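Local coordinates for acyl-[acyl-carrier-protein]--UDP-N-acetylglucosamine O-acyltransferase (Helicobacter pylori, PDB 1J2Z) that transfers a (3R)-hydroxyacyl chain from acyl carrier protein to UDP-N-acetylglucosamine, the first step of lipid A biosynthesis, at residues A[211-216]-A[242-247]; A[62-67]-A[86-91]. One frame throughout, in Å; residues are numbered along the deposited sequence.

In the fold
Interaction 2 comes first along the chain and sits in the left-handed beta-helix, where strand 63-64 of one sheet and strand 87-88 of another meet across a corner of the triangular prism. Interaction 1 follows in the C-terminal helical domain, where helix 204-217 packs beside helix 239-250. The two share no strand or helix; their centres lie 35 Å apart on opposite sides of the chain's centre, and their nearest atoms are still about 19 Å from each other. Interaction 2 belongs to the coil stack, where both neighbouring subunits touch it, whereas interaction 1 is internal to a single subunit's helical cap and is touched by no other chain of the trimer.

Interaction 1 of 2, residues A[211-216]-A[242-247]; sequences YALYKR and KEICSF
Helices 204-217 and 239-250 are held well apart where Tyr214 and Ile244 face each other, their CA atoms being the closest across the contact at 9.0 Å, and that gap is bridged by three buried side chains. Ile244 is the central one. With CG1 anti to its own carbonyl carbon (chi1 -64°) and the chain extended beyond, it pushes CD1 outward until it meets Leu213 CD1 tip to tip at 3.6 Å. The other branch serves the tyrosine: Ile244 CG2 lies 3.7 Å from Tyr214 CE2, approaching the far end of the ring at a slant. Ile244 CD1 also touches that end, 3.9 Å from Tyr214 CZ, so the phenol tip rests on both methyls. Its hydroxyl is not left without a polar partner, because Tyr214 OH is hydrogen-bonded to the backbone carbonyl of Pro179. That bond ties helix 204-217 to the loop between strands 172-173 and 181-184, and Ile244 packs on the same proline. Helix 224-234 closes another side, with Glu231 touching Leu213 and also making a salt bridge to Arg216. Such apolar packing between neighbouring helices, with one tyrosine anchored to a loop, is part of the interior of the C-terminal helical domain that follows the beta-helix in LpxA.

Interaction 2 of 2, residues A[62-67]-A[86-91]; sequences AVLGTQ and NLIREF. With SO4 (sulfate ion), chain C.
Leu64 and Ile88 share the same first torsion, each with CG or CG1 anti to its carbonyl carbon (chi1 -50° and -62°) and extended beyond, which carries the methyls inward to meet tip to tip, Leu64 CD1 lying 4.2 Å from Ile88 CD1. Nearer the corner the backbones themselves approach, Ala62 N lying 4.1 Å from Phe91 N, and Ala62 CB rests 4.0 Å from Arg89 O. This is the interior of a left-handed parallel beta-helix of the hexapeptide-repeat family, in which aliphatic residues from the three faces fill the prism; Ile58 and Ile82 touch both Leu64 and Ile88, and Leu80 and Ile94 pack on Leu64. Outside the prism, at the boundary with the third subunit, Arg89 grips the neighbouring Glu90 side-on, with Arg89 NE 2.8 Å from Glu90 OE2 and Arg89 NH2 2.9 Å from Glu90 OE1. Both carboxylate oxygens of Glu90 are thus engaged, which fixes the group's rotation, and Glu90 OE1 also bonds Thr66 OG1 of the third subunit while Arg89 NH2 reaches the carbonyl of Gln67 there. At the other end, Gln67 holds a sulfate, probably from the crystallisation liquor: Gln67 N gives sulfate O4 a nearly straight bond of 2.7 Å (168°), and Gln67 NE2 bonds sulfate O3 at 3.0 Å.

Interaction 1 of 2, residues A[211-216]-A[242-247]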
loop_
_atom_site.group_PDB
_atom_site.type_symbol
_atom_site.label_atom_id
_atom_site.label_comp_id
_atom_site.label_asym_id
_atom_site.label_seq_id
_atom_site.Cartn_x
_atom_site.Cartn_y
_atom_site.Cartn_z
ATOM N N TYR A 211 19.206 -22.692 -19.809
ATOM C CA TYR A 211 20.270 -22.274 -18.897
ATOM C C TYR A 211 21.498 -21.908 -19.719
ATOM O O TYR A 211 22.080 -20.834 -19.554
ATOM C CB TYR A 211 20.662 -23.402 -17.937
ATOM C CG TYR A 211 19.820 -23.534 -16.687
ATOM C CD1 TYR A 211 18.859 -24.537 -16.574
ATOM C CD2 TYR A 211 20.035 -22.701 -15.589
ATOM C CE1 TYR A 211 18.139 -24.719 -15.393
ATOM C CE2 TYR A 211 19.317 -22.872 -14.402
ATOM C CZ TYR A 211 18.374 -23.886 -14.312
ATOM O OH TYR A 211 17.682 -24.084 -13.140
ATOM N N ALA A 212 21.887 -22.823 -20.600
ATOM C CA ALA A 212 23.042 -22.626 -21.461
ATOM C C ALA A 212 22.880 -21.355 -22.279
ATOM O O ALA A 212 23.793 -20.533 -22.353
ATOM C CB ALA A 212 23.210 -23.829 -22.391
ATOM N N LEU A 213 21.708 -21.198 -22.885
ATOM C CA LEU A 213 21.409 -20.033 -23.710
ATOM C C LEU A 213 21.672 -18.734 -22.949
ATOM O O LEU A 213 22.387 -17.853 -23.425
ATOM C CB LEU A 213 19.941 -20.061 -24.149
ATOM C CG LEU A 213 19.547 -19.368 -25.459
ATOM C CD1 LEU A 213 18.068 -19.025 -25.402
ATOM C CD2 LEU A 213 20.362 -18.112 -25.695
ATOM N N TYR A 214 21.082 -18.614 -21.766
ATOM C CA TYR A 214 21.252 -17.410 -20.967
ATOM C C TYR A 214 22.691 -17.201 -20.518
ATOM O O TYR A 214 23.162 -16.064 -20.435
ATOM C CB TYR A 214 20.314 -17.442 -19.758
ATOM C CG TYR A 214 18.912 -16.953 -20.064
ATOM C CD1 TYR A 214 17.794 -17.719 -19.734
ATOM C CD2 TYR A 214 18.701 -15.707 -20.659
ATOM C CE1 TYR A 214 16.505 -17.256 -19.984
ATOM C CE2 TYR A 214 17.416 -15.234 -20.914
ATOM C CZ TYR A 214 16.324 -16.011 -20.574
ATOM O OH TYR A 214 15.054 -15.540 -20.817
ATOM N N LYS A 215 23.394 -18.290 -20.232
ATOM C CA LYS A 215 24.782 -18.179 -19.805
ATOM C C LYS A 215 25.613 -17.545 -20.917
ATOM O O LYS A 215 26.477 -16.707 -20.661
ATOM C CB LYS A 215 25.322 -19.561 -19.425
ATOM C CG LYS A 215 24.670 -20.101 -18.156
ATOM C CD LYS A 215 25.014 -21.554 -17.855
ATOM C CE LYS A 215 24.263 -22.027 -16.605
ATOM N NZ LYS A 215 24.445 -23.474 -16.309
ATOM N N ARG A 216 25.331 -17.926 -22.157
ATOM C CA ARG A 216 26.055 -17.373 -23.295
ATOM C C ARG A 216 25.575 -15.960 -23.606
ATOM O O ARG A 216 26.376 -15.086 -23.945
ATOM C CB ARG A 216 25.879 -18.275 -24.520
ATOM C CG ARG A 216 26.624 -19.595 -24.395
ATOM C CD ARG A 216 26.470 -20.469 -25.627
ATOM N NE ARG A 216 25.144 -21.070 -25.724
ATOM C CZ ARG A 216 24.279 -20.798 -26.692
ATOM N NH1 ARG A 216 24.611 -19.932 -27.639
ATOM N NH2 ARG A 216 23.092 -21.393 -26.719
ATOM N N LYS A 242 14.103 -18.167 -30.327
ATOM C CA LYS A 242 13.256 -17.164 -30.966
ATOM C C LYS A 242 12.492 -16.348 -29.930
ATOM O O LYS A 242 12.462 -15.117 -29.983
ATOM C CB LYS A 242 12.250 -17.835 -31.912
ATOM C CG LYS A 242 12.877 -18.588 -33.075
ATOM C CD LYS A 242 11.806 -19.138 -34.014
ATOM C CE LYS A 242 12.426 -19.852 -35.208
ATOM N NZ LYS A 242 11.400 -20.384 -36.150
ATOM N N GLU A 243 11.874 -17.048 -28.990
ATOM C CA GLU A 243 11.088 -16.414 -27.940
ATOM C C GLU A 243 11.926 -15.485 -27.069
ATOM O O GLU A 243 11.534 -14.356 -26.787
ATOM C CB GLU A 243 10.455 -17.492 -27.066
ATOM C CG GLU A 243 9.492 -16.972 -26.028
ATOM C CD GLU A 243 8.844 -18.093 -25.245
ATOM O OE1 GLU A 243 7.935 -17.802 -24.437
ATOM O OE2 GLU A 243 9.246 -19.264 -25.436
ATOM N N ILE A 244 13.089 -15.972 -26.652
ATOM C CA ILE A 244 13.981 -15.209 -25.788
ATOM C C ILE A 244 14.736 -14.082 -26.486
ATOM O O ILE A 244 14.722 -12.940 -26.027
ATOM C CB ILE A 244 14.990 -16.156 -25.108
ATOM C CG1 ILE A 244 14.235 -17.115 -24.187
ATOM C CG2 ILE A 244 16.031 -15.362 -24.334
ATOM C CD1 ILE A 244 15.087 -18.181 -23.549
ATOM N N CYS A 245 15.387 -14.397 -27.599
ATOM C CA CYS A 245 16.163 -13.398 -28.320
ATOM C C CYS A 245 15.350 -12.298 -28.991
ATOM O O CYS A 245 15.765 -11.137 -29.000
ATOM C CB CYS A 245 17.070 -14.091 -29.336
ATOM S SG CYS A 245 18.238 -15.205 -28.539
ATOM N N SER A 246 14.197 -12.639 -29.555
ATOM C CA SER A 246 13.385 -11.609 -30.201
ATOM C C SER A 246 12.860 -10.663 -29.124
ATOM O O SER A 246 12.700 -9.464 -29.361
ATOM C CB SER A 246 12.216 -12.234 -30.968
ATOM O OG SER A 246 11.283 -12.817 -30.083
ATOM N N PHE A 247 12.594 -11.203 -27.937
ATOM C CA PHE A 247 12.113 -10.381 -26.825
ATOM C C PHE A 247 13.188 -9.347 -26.496
ATOM O O PHE A 247 12.913 -8.150 -26.387
ATOM C CB PHE A 247 11.857 -11.244 -25.584
ATOM C CG PHE A 247 11.415 -10.454 -24.379
ATOM C CD1 PHE A 247 10.110 -9.990 -24.276
ATOM C CD2 PHE A 247 12.319 -10.143 -23.365
ATOM C CE1 PHE A 247 9.707 -9.227 -23.183
ATOM C CE2 PHE A 247 11.928 -9.377 -22.265
ATOM C CZ PHE A 247 10.619 -8.919 -22.174
#

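Interaction 2 of 2, residues A[62-67]-A[86-91]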
loop_
_atom_site.group_PDB
_atom_site.type_symbol
_atom_site.label_atom_id
_atom_site.label_comp_id
_atom_site.label_asym_id
_atom_site.label_seq_id
_atom_site.Cartn_x
_atom_site.Cartn_y
_atom_site.Cartn_z
ATOM N N ALA A 62 -13.631 -3.005 -5.153
ATOM C CA ALA A 62 -12.677 -2.950 -6.252
ATOM C C ALA A 62 -13.216 -1.862 -7.182
ATOM O O ALA A 62 -14.429 -1.659 -7.263
ATOM C CB ALA A 62 -12.627 -4.281 -6.985
ATOM N N VAL A 63 -12.329 -1.154 -7.869
ATOM C CA VAL A 63 -12.763 -0.110 -8.786
ATOM C C VAL A 63 -12.154 -0.379 -10.149
ATOM O O VAL A 63 -10.930 -0.379 -10.300
ATOM C CB VAL A 63 -12.323 1.286 -8.297
ATOM C CG1 VAL A 63 -12.718 2.351 -9.306
ATOM C CG2 VAL A 63 -12.968 1.578 -6.951
ATOM N N LEU A 64 -13.007 -0.609 -11.140
ATOM C CA LEU A 64 -12.526 -0.895 -12.486
ATOM C C LEU A 64 -13.154 0.024 -13.519
ATOM O O LEU A 64 -14.369 0.217 -13.544
ATOM C CB LEU A 64 -12.844 -2.341 -12.873
ATOM C CG LEU A 64 -12.483 -3.498 -11.939
ATOM C CD1 LEU A 64 -12.721 -4.799 -12.684
ATOM C CD2 LEU A 64 -11.037 -3.407 -11.487
ATOM N N GLY A 65 -12.319 0.608 -14.366
ATOM C CA GLY A 65 -12.851 1.455 -15.407
ATOM C C GLY A 65 -12.840 2.952 -15.208
ATOM O O GLY A 65 -13.191 3.664 -16.138
ATOM N N THR A 66 -12.476 3.445 -14.025
ATOM C CA THR A 66 -12.434 4.891 -13.840
ATOM C C THR A 66 -11.276 5.397 -14.691
ATOM O O THR A 66 -10.381 4.631 -15.044
ATOM C CB THR A 66 -12.206 5.300 -12.359
ATOM O OG1 THR A 66 -11.051 4.631 -11.843
ATOM C CG2 THR A 66 -13.425 4.953 -11.517
ATOM N N GLN A 67 -11.292 6.684 -15.015
ATOM C CA GLN A 67 -10.256 7.269 -15.862
ATOM C C GLN A 67 -8.831 7.133 -15.343
ATOM O O GLN A 67 -8.587 7.139 -14.134
ATOM C CB GLN A 67 -10.569 8.746 -16.122
ATOM C CG GLN A 67 -10.846 9.559 -14.874
ATOM C CD GLN A 67 -11.327 10.965 -15.192
ATOM O OE1 GLN A 67 -10.560 11.809 -15.655
ATOM N NE2 GLN A 67 -12.608 11.219 -14.954
ATOM N N ASN A 86 -11.074 -14.950 -13.895
ATOM C CA ASN A 86 -10.154 -14.142 -13.120
ATOM C C ASN A 86 -10.669 -13.938 -11.703
ATOM O O ASN A 86 -11.871 -14.021 -11.442
ATOM C CB ASN A 86 -9.944 -12.785 -13.788
ATOM C CG ASN A 86 -9.150 -12.893 -15.070
ATOM O OD1 ASN A 86 -7.996 -13.317 -15.059
ATOM N ND2 ASN A 86 -9.764 -12.517 -16.183
ATOM N N LEU A 87 -9.738 -13.693 -10.789
ATOM C CA LEU A 87 -10.064 -13.422 -9.395
ATOM C C LEU A 87 -9.463 -12.051 -9.126
ATOM O O LEU A 87 -8.247 -11.873 -9.216
ATOM C CB LEU A 87 -9.423 -14.464 -8.475
ATOM C CG LEU A 87 -10.055 -15.857 -8.463
ATOM C CD1 LEU A 87 -9.153 -16.845 -7.715
ATOM C CD2 LEU A 87 -11.421 -15.773 -7.807
ATOM N N ILE A 88 -10.313 -11.076 -8.829
ATOM C CA ILE A 88 -9.839 -9.727 -8.554
ATOM C C ILE A 88 -10.291 -9.369 -7.150
ATOM O O ILE A 88 -11.484 -9.212 -6.889
ATOM C CB ILE A 88 -10.393 -8.727 -9.594
ATOM C CG1 ILE A 88 -9.875 -9.113 -10.986
ATOM C CG2 ILE A 88 -9.973 -7.306 -9.235
ATOM C CD1 ILE A 88 -10.413 -8.260 -12.122
ATOM N N ARG A 89 -9.322 -9.242 -6.249
ATOM C CA ARG A 89 -9.613 -8.968 -4.852
ATOM C C ARG A 89 -9.942 -7.532 -4.461
ATOM O O ARG A 89 -9.933 -6.617 -5.285
ATOM C CB ARG A 89 -8.465 -9.497 -3.986
ATOM C CG ARG A 89 -8.260 -11.006 -4.118
ATOM C CD ARG A 89 -9.537 -11.791 -3.777
ATOM N NE ARG A 89 -10.046 -11.498 -2.435
ATOM C CZ ARG A 89 -10.273 -12.417 -1.496
ATOM N NH1 ARG A 89 -10.032 -13.696 -1.739
ATOM N NH2 ARG A 89 -10.767 -12.060 -0.316
ATOM N N GLU A 90 -10.235 -7.369 -3.174
ATOM C CA GLU A 90 -10.612 -6.092 -2.577
ATOM C C GLU A 90 -9.652 -4.921 -2.796
ATOM O O GLU A 90 -8.434 -5.073 -2.722
ATOM C CB GLU A 90 -10.802 -6.271 -1.067
ATOM C CG GLU A 90 -11.893 -7.252 -0.657
ATOM C CD GLU A 90 -11.449 -8.707 -0.665
ATOM O OE1 GLU A 90 -12.192 -9.534 -0.105
ATOM O OE2 GLU A 90 -10.376 -9.033 -1.222
ATOM N N PHE A 91 -10.225 -3.752 -3.055
ATOM C CA PHE A 91 -9.468 -2.513 -3.241
ATOM C C PHE A 91 -8.584 -2.410 -4.476
ATOM O O PHE A 91 -7.718 -1.532 -4.543
ATOM C CB PHE A 91 -8.626 -2.233 -1.994
ATOM C CG PHE A 91 -9.382 -2.404 -0.707
ATOM C CD1 PHE A 91 -8.987 -3.359 0.226
ATOM C CD2 PHE A 91 -10.502 -1.627 -0.438
ATOM C CE1 PHE A 91 -9.700 -3.536 1.411
ATOM C CE2 PHE A 91 -11.222 -1.795 0.743
ATOM C CZ PHE A 91 -10.819 -2.753 1.671
HETATM S S SO4 C . -14.865 8.346 -14.618
HETATM O O1 SO4 C . -15.838 7.453 -13.989
HETATM O O2 SO4 C . -14.954 8.217 -16.064
HETATM O O3 SO4 C . -15.130 9.727 -14.246
HETATM O O4 SO4 C . -13.509 8.008 -14.189
#